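Local coordinates for protein thermospermine synthase (Medicago truncatula, PDB 6BQ3) that probably transfers an aminopropyl group from decarboxylated S-adenosylmethionine to spermidine, yielding the polyamine thermospermine and methylthioadenosine, at residues Tyr87-Val92 / Glu285-Leu290; Thr82-Tyr87 / Glu112-Arg117; Val245-His250 / Lys293-Ser298; Val177-Leu182 / Ile213-Ala218. All coordinates share one frame; numbering follows the deposited sequence.

Interaction 1: residues Tyr87-Val92 / Glu285-Leu290. With DSH (5'-S-(3-aminopropyl)-5'-thioadenosine), chain C.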
# COMPACT_ATOMS: atom_id res chain seq x y z
N TYR A 87 21.85 -8.56 -14.88
CA TYR A 87 22.57 -9.13 -13.77
C TYR A 87 23.54 -10.22 -14.22
O TYR A 87 24.71 -10.24 -13.80
CB TYR A 87 21.58 -9.64 -12.71
CG TYR A 87 22.24 -10.35 -11.55
CD1 TYR A 87 22.65 -9.65 -10.41
CD2 TYR A 87 22.50 -11.71 -11.59
CE1 TYR A 87 23.29 -10.29 -9.35
CE2 TYR A 87 23.17 -12.37 -10.55
CZ TYR A 87 23.52 -11.65 -9.41
OH TYR A 87 24.12 -12.27 -8.34
N HIS A 88 23.05 -11.14 -15.06
CA HIS A 88 23.81 -12.33 -15.40
C HIS A 88 24.89 -12.09 -16.45
O HIS A 88 25.99 -12.65 -16.35
CB HIS A 88 22.85 -13.48 -15.72
CG HIS A 88 22.05 -13.91 -14.53
ND1 HIS A 88 20.72 -13.59 -14.35
CD2 HIS A 88 22.43 -14.58 -13.43
CE1 HIS A 88 20.32 -14.08 -13.18
NE2 HIS A 88 21.34 -14.69 -12.61
N GLU A 89 24.65 -11.20 -17.40
CA GLU A 89 25.73 -10.75 -18.28
C GLU A 89 26.86 -10.06 -17.52
O GLU A 89 28.02 -10.28 -17.81
CB GLU A 89 25.22 -9.84 -19.38
CG GLU A 89 24.38 -10.62 -20.38
CD GLU A 89 24.04 -9.87 -21.61
OE1 GLU A 89 24.58 -8.77 -21.79
OE2 GLU A 89 23.22 -10.38 -22.44
N CYS A 90 26.48 -9.19 -16.60
CA CYS A 90 27.44 -8.41 -15.84
C CYS A 90 28.24 -9.29 -14.91
O CYS A 90 29.41 -9.08 -14.71
CB CYS A 90 26.70 -7.32 -15.05
SG CYS A 90 26.24 -5.90 -16.09
N LEU A 91 27.58 -10.27 -14.31
CA LEU A 91 28.25 -11.17 -13.36
C LEU A 91 29.27 -12.03 -14.08
O LEU A 91 30.36 -12.27 -13.55
CB LEU A 91 27.23 -12.11 -12.65
CG LEU A 91 27.82 -13.21 -11.75
CD1 LEU A 91 28.57 -12.62 -10.59
CD2 LEU A 91 26.74 -14.15 -11.20
N VAL A 92 28.93 -12.48 -15.28
CA VAL A 92 29.69 -13.59 -15.90
C VAL A 92 30.71 -13.12 -16.88
O VAL A 92 31.87 -13.51 -16.80
CB VAL A 92 28.74 -14.60 -16.61
CG1 VAL A 92 29.49 -15.51 -17.55
CG2 VAL A 92 27.91 -15.32 -15.57
N GLU A 285 26.38 -15.99 -30.02
CA GLU A 285 25.29 -15.01 -30.14
C GLU A 285 25.66 -13.66 -29.54
O GLU A 285 26.76 -13.51 -28.97
CB GLU A 285 23.99 -15.56 -29.54
CG GLU A 285 23.61 -16.90 -30.17
CD GLU A 285 22.14 -17.24 -30.01
OE1 GLU A 285 21.68 -17.35 -28.86
OE2 GLU A 285 21.43 -17.36 -31.05
N GLU A 286 24.77 -12.69 -29.72
CA GLU A 286 24.97 -11.31 -29.27
C GLU A 286 24.57 -11.10 -27.80
O GLU A 286 23.49 -11.47 -27.40
CB GLU A 286 24.13 -10.36 -30.14
CG GLU A 286 24.67 -10.16 -31.55
CD GLU A 286 25.89 -9.23 -31.55
OE1 GLU A 286 25.70 -8.00 -31.30
OE2 GLU A 286 27.02 -9.73 -31.75
N ASN A 287 25.45 -10.51 -27.01
CA ASN A 287 25.05 -9.98 -25.71
C ASN A 287 23.95 -8.92 -25.95
O ASN A 287 23.96 -8.24 -26.97
CB ASN A 287 26.25 -9.34 -25.00
CG ASN A 287 27.17 -10.36 -24.30
OD1 ASN A 287 26.87 -11.57 -24.23
ND2 ASN A 287 28.28 -9.86 -23.77
N ARG A 288 23.00 -8.83 -25.02
CA ARG A 288 21.91 -7.85 -25.12
C ARG A 288 22.22 -6.61 -24.29
O ARG A 288 21.78 -5.53 -24.61
CB ARG A 288 20.60 -8.47 -24.62
CG ARG A 288 20.24 -9.87 -25.15
CD ARG A 288 19.09 -10.51 -24.37
NE ARG A 288 18.00 -9.55 -24.17
CZ ARG A 288 16.99 -9.72 -23.31
NH1 ARG A 288 16.04 -8.80 -23.21
NH2 ARG A 288 16.90 -10.84 -22.58
N TYR A 289 22.93 -6.76 -23.17
CA TYR A 289 23.23 -5.59 -22.35
C TYR A 289 24.65 -5.11 -22.48
O TYR A 289 24.89 -3.90 -22.56
CB TYR A 289 22.89 -5.84 -20.87
CG TYR A 289 23.19 -4.64 -20.02
CD1 TYR A 289 22.30 -3.58 -19.92
CD2 TYR A 289 24.39 -4.57 -19.31
CE1 TYR A 289 22.60 -2.48 -19.11
CE2 TYR A 289 24.69 -3.50 -18.53
CZ TYR A 289 23.83 -2.45 -18.47
OH TYR A 289 24.19 -1.43 -17.70
N LEU A 290 25.60 -6.05 -22.39
CA LEU A 290 27.02 -5.77 -22.20
C LEU A 290 27.82 -5.79 -23.50
O LEU A 290 27.99 -6.85 -24.11
CB LEU A 290 27.61 -6.80 -21.23
CG LEU A 290 28.98 -6.51 -20.64
CD1 LEU A 290 28.83 -5.54 -19.47
CD2 LEU A 290 29.69 -7.77 -20.16
N DSH C . 21.77 -11.78 -6.28
N1 DSH C . 26.41 -22.49 -0.86
C2 DSH C . 25.90 -22.67 -2.18
N3 DSH C . 24.68 -21.96 -2.57
C4 DSH C . 23.99 -21.05 -1.58
C5 DSH C . 24.49 -20.88 -0.33
C6 DSH C . 25.76 -21.64 0.09
N6 DSH C . 26.33 -21.50 1.41
N7 DSH C . 23.68 -20.04 0.32
C8 DSH C . 22.69 -19.67 -0.53
N9 DSH C . 22.88 -20.31 -1.71
CA DSH C . 21.31 -13.10 -6.72
CB DSH C . 21.57 -14.14 -5.61
SD DSH C . 19.93 -16.10 -4.42
CG DSH C . 20.79 -15.45 -5.89
C1' DSH C . 22.16 -20.22 -2.86
C2' DSH C . 20.59 -20.09 -2.72
O2' DSH C . 19.94 -21.45 -2.55
C3' DSH C . 20.24 -19.49 -3.78
O3' DSH C . 20.10 -20.34 -4.98
C4' DSH C . 21.46 -18.42 -4.09
O4' DSH C . 22.54 -18.95 -3.60
C5' DSH C . 21.16 -17.08 -3.45
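The carboxylate of Glu-89 meets three consecutive backbone N-H groups of the loop 285-290. One side chain of helix 84-98, in the Rossmann-like synthase domain, thus grips the loop before helix 292-298. The Glu-89 chain runs extended beyond CG (chi2 -170°) and carries its flat end straight to the loop. Glu-89 OE2 takes the N-H of Arg-288 on its syn lone pair, Arg-288 N to Glu-89 OE2 3.0 Å, and the bond is nearly straight at 169°. OE1 accepts two bonds. Tyr-289 N reaches Glu-89 OE1 at 2.9 Å from the syn side, tilted out of the carboxylate plane. Leu-290 N comes in nearly along the C-O axis. Three bonds therefore fix the rotation of the carboxylate, and the N-H groups would probably favour its charged form. Beside it, Cys-90 SG lies oblique to the Tyr-289 ring, 3.8 Å from Tyr-289 CE2. Lys-303 of the second subunit pairs with Glu-286. On another side of the helix, Tyr-87 OH bonds Asp-181 and receives a weak bond from the ligand amine. Asn-287 OD1 accepts from Arg-121 NH1, while Asn-287 ND2 donates to Leu-290 O at 3.0 Å, with the oxygen in its amide plane.

Interaction 2: residues Thr82-Tyr87 / Glu112-Arg117. With DSH (5'-S-(3-aminopropyl)-5'-thioadenosine), chain C.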
# COMPACT_ATOMS: atom_id res chain seq x y z
N THR A 82 12.23 -10.00 -16.91
CA THR A 82 12.55 -8.85 -17.77
C THR A 82 13.97 -8.35 -17.68
O THR A 82 14.48 -7.84 -18.67
CB THR A 82 11.61 -7.63 -17.59
OG1 THR A 82 11.72 -7.09 -16.25
CG2 THR A 82 10.19 -8.02 -17.94
N ASP A 83 14.65 -8.49 -16.55
CA ASP A 83 15.97 -7.85 -16.46
C ASP A 83 17.10 -8.69 -15.87
O ASP A 83 18.20 -8.18 -15.60
CB ASP A 83 15.86 -6.48 -15.81
CG ASP A 83 15.35 -6.52 -14.37
OD1 ASP A 83 15.46 -7.57 -13.73
OD2 ASP A 83 14.85 -5.48 -13.90
N GLU A 84 16.86 -9.99 -15.71
CA GLU A 84 17.90 -10.89 -15.17
C GLU A 84 19.08 -10.98 -16.10
O GLU A 84 20.19 -11.24 -15.65
CB GLU A 84 17.33 -12.29 -14.81
CG GLU A 84 16.69 -13.08 -15.95
CD GLU A 84 17.69 -13.74 -16.94
OE1 GLU A 84 18.91 -13.70 -16.71
OE2 GLU A 84 17.23 -14.23 -17.98
N PHE A 85 18.86 -10.75 -17.39
CA PHE A 85 19.92 -10.75 -18.36
C PHE A 85 21.02 -9.74 -17.99
O PHE A 85 22.20 -10.00 -18.20
CB PHE A 85 19.40 -10.58 -19.78
CG PHE A 85 19.05 -9.14 -20.18
CD1 PHE A 85 17.83 -8.59 -19.90
CD2 PHE A 85 19.95 -8.38 -20.90
CE1 PHE A 85 17.50 -7.32 -20.33
CE2 PHE A 85 19.63 -7.10 -21.33
CZ PHE A 85 18.41 -6.56 -21.03
N ILE A 86 20.63 -8.60 -17.41
CA ILE A 86 21.61 -7.58 -17.08
C ILE A 86 22.49 -8.09 -15.94
O ILE A 86 23.72 -8.00 -15.99
CB ILE A 86 20.91 -6.27 -16.62
CG1 ILE A 86 19.91 -5.78 -17.71
CG2 ILE A 86 21.97 -5.22 -16.24
CD1 ILE A 86 19.04 -4.61 -17.22
N TYR A 87 21.85 -8.56 -14.88
CA TYR A 87 22.57 -9.13 -13.77
C TYR A 87 23.54 -10.22 -14.22
O TYR A 87 24.71 -10.24 -13.80
CB TYR A 87 21.58 -9.64 -12.71
CG TYR A 87 22.24 -10.35 -11.55
CD1 TYR A 87 22.65 -9.65 -10.41
CD2 TYR A 87 22.50 -11.71 -11.59
CE1 TYR A 87 23.29 -10.29 -9.35
CE2 TYR A 87 23.17 -12.37 -10.55
CZ TYR A 87 23.52 -11.65 -9.41
OH TYR A 87 24.12 -12.27 -8.34
N GLU A 112 19.28 -20.81 -9.71
CA GLU A 112 18.38 -20.18 -10.67
C GLU A 112 18.74 -20.48 -12.14
O GLU A 112 17.86 -20.43 -13.03
CB GLU A 112 18.32 -18.67 -10.35
CG GLU A 112 17.46 -17.84 -11.27
CD GLU A 112 18.24 -17.21 -12.42
OE1 GLU A 112 17.66 -16.35 -13.14
OE2 GLU A 112 19.45 -17.55 -12.59
N GLY A 113 20.02 -20.78 -12.41
CA GLY A 113 20.43 -21.34 -13.69
C GLY A 113 20.89 -20.37 -14.77
O GLY A 113 21.39 -20.82 -15.81
N SER A 114 20.74 -19.06 -14.55
CA SER A 114 21.06 -18.07 -15.57
C SER A 114 22.54 -17.76 -15.61
O SER A 114 23.04 -17.41 -16.65
CB SER A 114 20.24 -16.77 -15.40
OG SER A 114 18.87 -17.11 -15.42
N THR A 115 23.23 -17.92 -14.50
CA THR A 115 24.67 -17.74 -14.49
C THR A 115 25.29 -18.86 -15.32
O THR A 115 26.18 -18.62 -16.13
CB THR A 115 25.19 -17.76 -13.06
OG1 THR A 115 24.67 -16.63 -12.37
CG2 THR A 115 26.70 -17.73 -12.99
N ALA A 116 24.73 -20.06 -15.16
CA ALA A 116 25.17 -21.19 -15.94
C ALA A 116 24.89 -20.96 -17.41
O ALA A 116 25.76 -21.18 -18.22
CB ALA A 116 24.53 -22.47 -15.44
N ARG A 117 23.70 -20.48 -17.74
CA ARG A 117 23.34 -20.21 -19.12
C ARG A 117 24.37 -19.30 -19.73
O ARG A 117 24.88 -19.58 -20.82
CB ARG A 117 21.92 -19.60 -19.23
CG ARG A 117 21.41 -19.27 -20.62
CD ARG A 117 20.21 -18.29 -20.61
NE ARG A 117 20.56 -16.91 -20.17
CZ ARG A 117 19.93 -16.22 -19.18
NH1 ARG A 117 18.92 -16.75 -18.53
NH2 ARG A 117 20.33 -15.02 -18.88
N DSH C . 21.77 -11.78 -6.28
N1 DSH C . 26.41 -22.49 -0.86
C2 DSH C . 25.90 -22.67 -2.18
N3 DSH C . 24.68 -21.96 -2.57
C4 DSH C . 23.99 -21.05 -1.58
C5 DSH C . 24.49 -20.88 -0.33
C6 DSH C . 25.76 -21.64 0.09
N6 DSH C . 26.33 -21.50 1.41
N7 DSH C . 23.68 -20.04 0.32
C8 DSH C . 22.69 -19.67 -0.53
N9 DSH C . 22.88 -20.31 -1.71
CA DSH C . 21.31 -13.10 -6.72
CB DSH C . 21.57 -14.14 -5.61
SD DSH C . 19.93 -16.10 -4.42
CG DSH C . 20.79 -15.45 -5.89
C1' DSH C . 22.16 -20.22 -2.86
C2' DSH C . 20.59 -20.09 -2.72
O2' DSH C . 19.94 -21.45 -2.55
C3' DSH C . 20.24 -19.49 -3.78
O3' DSH C . 20.10 -20.34 -4.98
C4' DSH C . 21.46 -18.42 -4.09
O4' DSH C . 22.54 -18.95 -3.60
C5' DSH C . 21.16 -17.08 -3.45
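Glu-84 and Arg-117 approach from opposite directions, with Glu-84 OE1 at the edge of the guanidinium, in a salt bridge between the first turns of two helices. Glu-84 CB starts 4.4 Å from Glu-112 OE1. CG then sits between the backbone N and the carbonyl carbon (chi1 60°), and a second bend at chi2 turns the chain toward helix 114-120. CD faces the two terminal nitrogens of Arg-117. At the tip, Glu-84 OE1 takes Arg-117 NH2 at 2.9 Å. The bond is almost straight, 174°, uses the syn lone pair of OE1 and lies in the guanidinium plane. Glu-84 OE2 gets only a weak bond from Arg-117 NH1, at 3.1 Å and a poor angle. The planes of the two flat groups are turned 53° apart, which is consistent with one strong and one weak bond. Glu-84 OE1 also touches the side of Ser-114, 3.6 Å from Ser-114 CB.

One guanidinium face of Arg-117 lies over Ser-114 O, and its NH1 has a second partner in Asn-148. Glu-112 grips the start of helix 114-120 with both oxygens. Glu-112 OE1 accepts from Ser-114 OG at 2.7 Å, and Glu-112 OE2 from Ser-114 N at 2.8 Å, both from above the carboxylate plane. Ser-79 also bonds to Glu-112.

Gly-113 is the N-cap residue, with a positive phi that suits glycine. It belongs to a glycine-rich turn consistent with the Rossmann type. The salt bridge thus ties the beginning of helix 84-98, which follows strand 76-80, to helix 114-120, which follows strand 104-107 of the large sheet.

Interaction 3: residues Val245-His250 / Lys293-Ser298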
# COMPACT_ATOMS: atom_id res chain seq x y z
N VAL A 245 38.61 -5.18 -9.08
CA VAL A 245 37.88 -4.24 -9.93
C VAL A 245 36.38 -4.30 -9.57
O VAL A 245 35.68 -5.29 -9.91
CB VAL A 245 38.05 -4.48 -11.44
CG1 VAL A 245 37.11 -3.59 -12.23
CG2 VAL A 245 39.48 -4.23 -11.83
N PRO A 246 35.90 -3.24 -8.89
CA PRO A 246 34.50 -3.09 -8.58
C PRO A 246 33.77 -2.50 -9.81
O PRO A 246 34.34 -1.70 -10.55
CB PRO A 246 34.52 -2.12 -7.39
CG PRO A 246 35.65 -1.21 -7.71
CD PRO A 246 36.69 -2.11 -8.37
N TYR A 247 32.54 -2.95 -10.07
CA TYR A 247 31.75 -2.34 -11.14
C TYR A 247 30.27 -2.50 -10.84
O TYR A 247 29.88 -3.30 -10.00
CB TYR A 247 32.14 -2.91 -12.52
CG TYR A 247 31.94 -4.41 -12.68
CD1 TYR A 247 32.82 -5.33 -12.09
CD2 TYR A 247 30.87 -4.93 -13.45
CE1 TYR A 247 32.65 -6.71 -12.27
CE2 TYR A 247 30.70 -6.30 -13.64
CZ TYR A 247 31.60 -7.20 -13.07
OH TYR A 247 31.40 -8.55 -13.24
N SER A 248 29.44 -1.72 -11.51
CA SER A 248 28.03 -1.66 -11.18
C SER A 248 27.11 -1.35 -12.37
O SER A 248 27.54 -0.82 -13.37
CB SER A 248 27.76 -0.65 -10.08
OG SER A 248 28.09 0.65 -10.51
N ALA A 249 25.83 -1.71 -12.20
CA ALA A 249 24.82 -1.39 -13.22
C ALA A 249 23.45 -1.46 -12.60
O ALA A 249 23.24 -2.22 -11.63
CB ALA A 249 24.94 -2.35 -14.39
N HIS A 250 22.55 -0.60 -13.10
CA HIS A 250 21.16 -0.57 -12.66
C HIS A 250 20.42 -1.90 -12.96
O HIS A 250 20.45 -2.39 -14.07
CB HIS A 250 20.41 0.58 -13.34
CG HIS A 250 19.04 0.83 -12.79
ND1 HIS A 250 17.92 0.83 -13.58
CD2 HIS A 250 18.61 1.07 -11.52
CE1 HIS A 250 16.86 1.07 -12.82
NE2 HIS A 250 17.25 1.21 -11.58
N LYS A 293 32.20 -0.97 -24.28
CA LYS A 293 31.94 0.39 -23.75
C LYS A 293 31.09 0.35 -22.50
O LYS A 293 31.37 1.07 -21.54
CB LYS A 293 31.28 1.28 -24.80
CG LYS A 293 32.24 1.83 -25.83
CD LYS A 293 31.61 2.99 -26.58
CE LYS A 293 30.73 2.51 -27.72
NZ LYS A 293 31.56 2.13 -28.90
N THR A 294 30.07 -0.52 -22.49
CA THR A 294 29.22 -0.67 -21.34
C THR A 294 30.07 -1.13 -20.16
O THR A 294 29.89 -0.61 -19.05
CB THR A 294 27.99 -1.63 -21.55
OG1 THR A 294 27.27 -1.28 -22.73
CG2 THR A 294 27.06 -1.61 -20.33
N PHE A 295 30.96 -2.11 -20.37
CA PHE A 295 31.82 -2.56 -19.26
C PHE A 295 32.75 -1.45 -18.73
O PHE A 295 32.89 -1.28 -17.49
CB PHE A 295 32.65 -3.82 -19.52
CG PHE A 295 33.45 -4.22 -18.31
CD1 PHE A 295 32.80 -4.70 -17.19
CD2 PHE A 295 34.80 -3.93 -18.22
CE1 PHE A 295 33.50 -5.01 -16.03
CE2 PHE A 295 35.52 -4.22 -17.07
CZ PHE A 295 34.85 -4.75 -15.96
N VAL A 296 33.30 -0.67 -19.64
CA VAL A 296 34.12 0.51 -19.25
C VAL A 296 33.30 1.54 -18.42
O VAL A 296 33.76 1.99 -17.38
CB VAL A 296 34.78 1.16 -20.48
CG1 VAL A 296 35.45 2.50 -20.13
CG2 VAL A 296 35.80 0.20 -21.05
N SER A 297 32.08 1.82 -18.82
CA SER A 297 31.19 2.72 -18.07
C SER A 297 30.89 2.14 -16.69
O SER A 297 31.02 2.81 -15.66
CB SER A 297 29.92 2.92 -18.84
OG SER A 297 28.97 3.74 -18.17
N SER A 298 30.53 0.87 -16.69
CA SER A 298 30.22 0.14 -15.49
C SER A 298 31.31 0.17 -14.38
O SER A 298 30.98 0.28 -13.20
CB SER A 298 29.93 -1.32 -15.86
OG SER A 298 29.50 -1.96 -14.71
O HOH W 1 29.36 2.55 -12.79
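Ser-298 OG donates to Ser-248 O at 2.6 Å, the shortest polar bond between strand 245-250 and helix 293-298. The hydroxyl approaches from above the carbonyl plane. Ser-298 O answers it by accepting from Ser-248 N at 3.0 Å. A water also donates to Ser-298 O and lies 3.2 Å from Ser-248 OG. The end of the helix is thus joined to the strand through one residue on each side.

Alongside lies a T-shaped aromatic pair. The edge of Phe-295 points at the face of Tyr-247, with Phe-295 CE1 above the middle of the ring and 3.7 Å from Tyr-247 CD2. The planes stand at 70°. With chi1 at 61°, the Tyr-247 ring is swung to where Ser-298 OG meets its edge. Its OH goes on to bond Cys-90 O of helix 84-98. Replacing Tyr-247 by alanine would probably leave the Phe-295 edge without its ring face and Cys-90 O without this hydroxyl partner.

Strand 243-251 is the outermost strand of the mixed sheet within this chain. The helix crosses it at 108°. The end of the helix docks on the outer edge of the last strand of a Rossmann-like, seven-stranded methyltransferase-type fold.

Interaction 4: residues Val177-Leu182 / Ile213-Ala218. With DSH (5'-S-(3-aminopropyl)-5'-thioadenosine), chain C.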
# COMPACT_ATOMS: atom_id res chain seq x y z
N VAL A 177 37.98 -19.90 -13.28
CA VAL A 177 37.10 -18.85 -12.80
C VAL A 177 36.20 -19.42 -11.71
O VAL A 177 35.69 -20.51 -11.83
CB VAL A 177 36.22 -18.23 -13.92
CG1 VAL A 177 35.41 -17.05 -13.39
CG2 VAL A 177 37.06 -17.76 -15.11
N ILE A 178 36.07 -18.69 -10.63
CA ILE A 178 35.09 -18.98 -9.65
C ILE A 178 34.13 -17.78 -9.56
O ILE A 178 34.56 -16.62 -9.50
CB ILE A 178 35.76 -19.33 -8.32
CG1 ILE A 178 36.65 -20.59 -8.50
CG2 ILE A 178 34.69 -19.57 -7.27
CD1 ILE A 178 37.55 -20.90 -7.30
N VAL A 179 32.83 -18.07 -9.57
CA VAL A 179 31.76 -17.07 -9.58
C VAL A 179 30.93 -17.16 -8.29
O VAL A 179 30.37 -18.21 -7.96
CB VAL A 179 30.82 -17.31 -10.76
CG1 VAL A 179 29.72 -16.25 -10.81
CG2 VAL A 179 31.62 -17.29 -12.05
N GLY A 180 30.82 -16.06 -7.58
CA GLY A 180 29.97 -15.99 -6.39
C GLY A 180 28.65 -15.41 -6.78
O GLY A 180 28.59 -14.23 -7.13
N ASP A 181 27.61 -16.24 -6.74
CA ASP A 181 26.25 -15.87 -7.16
C ASP A 181 25.42 -16.21 -5.94
O ASP A 181 24.35 -16.84 -6.03
CB ASP A 181 25.85 -16.68 -8.40
CG ASP A 181 24.53 -16.22 -9.05
OD1 ASP A 181 24.01 -15.13 -8.72
OD2 ASP A 181 24.01 -16.96 -9.90
N LEU A 182 25.90 -15.73 -4.79
CA LEU A 182 25.23 -15.89 -3.50
C LEU A 182 24.36 -14.69 -3.14
O LEU A 182 24.41 -13.63 -3.79
CB LEU A 182 26.26 -16.09 -2.41
CG LEU A 182 27.20 -17.27 -2.60
CD1 LEU A 182 28.41 -17.14 -1.69
CD2 LEU A 182 26.47 -18.60 -2.38
N ILE A 213 40.54 -16.18 -11.98
CA ILE A 213 39.79 -14.97 -11.77
C ILE A 213 38.56 -15.29 -10.95
O ILE A 213 37.88 -16.26 -11.22
CB ILE A 213 39.33 -14.29 -13.07
CG1 ILE A 213 40.54 -13.95 -13.93
CG2 ILE A 213 38.57 -13.01 -12.70
CD1 ILE A 213 40.24 -13.37 -15.31
N PHE A 214 38.33 -14.50 -9.91
CA PHE A 214 37.16 -14.64 -9.11
C PHE A 214 36.25 -13.46 -9.41
O PHE A 214 36.73 -12.38 -9.65
CB PHE A 214 37.58 -14.67 -7.66
CG PHE A 214 36.45 -14.61 -6.70
CD1 PHE A 214 35.51 -15.60 -6.67
CD2 PHE A 214 36.34 -13.55 -5.80
CE1 PHE A 214 34.45 -15.54 -5.76
CE2 PHE A 214 35.31 -13.49 -4.90
CZ PHE A 214 34.37 -14.48 -4.86
N VAL A 215 34.93 -13.69 -9.39
CA VAL A 215 34.00 -12.59 -9.41
C VAL A 215 32.88 -12.92 -8.44
O VAL A 215 32.46 -14.08 -8.33
CB VAL A 215 33.44 -12.32 -10.82
CG1 VAL A 215 32.80 -13.59 -11.39
CG2 VAL A 215 32.43 -11.20 -10.75
N THR A 216 32.43 -11.93 -7.70
CA THR A 216 31.28 -12.14 -6.84
C THR A 216 30.30 -11.03 -7.04
O THR A 216 30.70 -9.89 -7.22
CB THR A 216 31.60 -12.31 -5.35
OG1 THR A 216 30.37 -12.61 -4.63
CG2 THR A 216 32.31 -11.08 -4.79
N GLN A 217 29.03 -11.38 -7.03
CA GLN A 217 27.97 -10.39 -6.80
C GLN A 217 28.28 -9.69 -5.45
O GLN A 217 28.90 -10.29 -4.52
CB GLN A 217 26.58 -11.02 -6.86
CG GLN A 217 26.02 -11.66 -5.57
CD GLN A 217 25.36 -10.62 -4.62
OE1 GLN A 217 24.52 -9.86 -5.04
NE2 GLN A 217 25.78 -10.56 -3.38
N ALA A 218 27.96 -8.41 -5.39
CA ALA A 218 28.38 -7.58 -4.25
C ALA A 218 27.34 -6.59 -3.71
O ALA A 218 27.69 -5.64 -3.00
CB ALA A 218 29.66 -6.88 -4.65
N DSH C . 21.77 -11.78 -6.28
N1 DSH C . 26.41 -22.49 -0.86
C2 DSH C . 25.90 -22.67 -2.18
N3 DSH C . 24.68 -21.96 -2.57
C4 DSH C . 23.99 -21.05 -1.58
C5 DSH C . 24.49 -20.88 -0.33
C6 DSH C . 25.76 -21.64 0.09
N6 DSH C . 26.33 -21.50 1.41
N7 DSH C . 23.68 -20.04 0.32
C8 DSH C . 22.69 -19.67 -0.53
N9 DSH C . 22.88 -20.31 -1.71
CA DSH C . 21.31 -13.10 -6.72
CB DSH C . 21.57 -14.14 -5.61
SD DSH C . 19.93 -16.10 -4.42
CG DSH C . 20.79 -15.45 -5.89
C1' DSH C . 22.16 -20.22 -2.86
C2' DSH C . 20.59 -20.09 -2.72
O2' DSH C . 19.94 -21.45 -2.55
C3' DSH C . 20.24 -19.49 -3.78
O3' DSH C . 20.10 -20.34 -4.98
C4' DSH C . 21.46 -18.42 -4.09
O4' DSH C . 22.54 -18.95 -3.60
C5' DSH C . 21.16 -17.08 -3.45
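The Phe-214 ring leans over its neighbour strand, with Phe-214 CD1 3.2 Å from Ile-178 O. Thr-216 N lies on one face, offset toward the rim, and Tyr-200 meets the ring from outside the pair. CD1 also touches Ile-178 CB. The ring is carried there by a CG anti to the backbone N (chi1 171°).

Beneath it, strands 177-181 and 213-218 run parallel, 7° apart, at the centre of the Rossmann-like sheet. Four backbone bonds join them: Ile-178 N to Ile-213 O, Val-215 N to Ile-178 O, Gly-180 N to Val-215 O and Gln-217 N to Gly-180 O. The Gly-180 N to Val-215 O bond is the shortest, at 2.7 Å. On the face of Val-177 and Ile-213, Val-179 and Val-215 lie side by side, Val-179 CG2 to Val-215 CG1 3.9 Å. On the other face, Gly-180 leaves room for Thr-216, since a CB there would clash with OG1.

At the C-terminal ends the strands reach the ligand. Leu-182 CD2 packs on the adenine, 3.6 Å from its C4. Gln-217 bends at chi2 and lays Gln-217 CG 3.1 Å from Leu-182 O, while Gln-217 OE1 comes 3.6 Å from the amine N of the ligand. Asp-184 and Tyr-195 take its NE2, and Trp-258 its OE1. A leucine in place of Gln-217 would probably leave Asp-184 and Trp-258 without these partners and the amine end beside an apolar group.

Asp-181, the predicted proton acceptor, has OD1 3.9 Å from CA of the ligand and is held by Tyr-87 and Thr-115. A buried acid fixed beside the aminopropyl arm is consistent with its taking a proton during transfer.

Helix 84-98 is the common element. Interactions 1 and 2 both use it, share Tyr-87 and have centres about 8 Å apart. Interaction 4 lies about 15 Å from interaction 1 and 14 Å from interaction 2, measured between centres. It meets both at Asp-181, where Tyr-87 OH and Thr-115 OG1 converge on the carboxylate. Interaction 3 belongs to the same large sheet as interaction 4, at its outer strand. Along the chain, interaction 2 closes first, then 4, then 1, then 3; interaction 1 encloses 4 and crosses 2 and 3. The loop 285-290 is thus tied to helix 84-98, and helix 292-298 to the outer strand 243-251, which Tyr-247 links to helix 84-98.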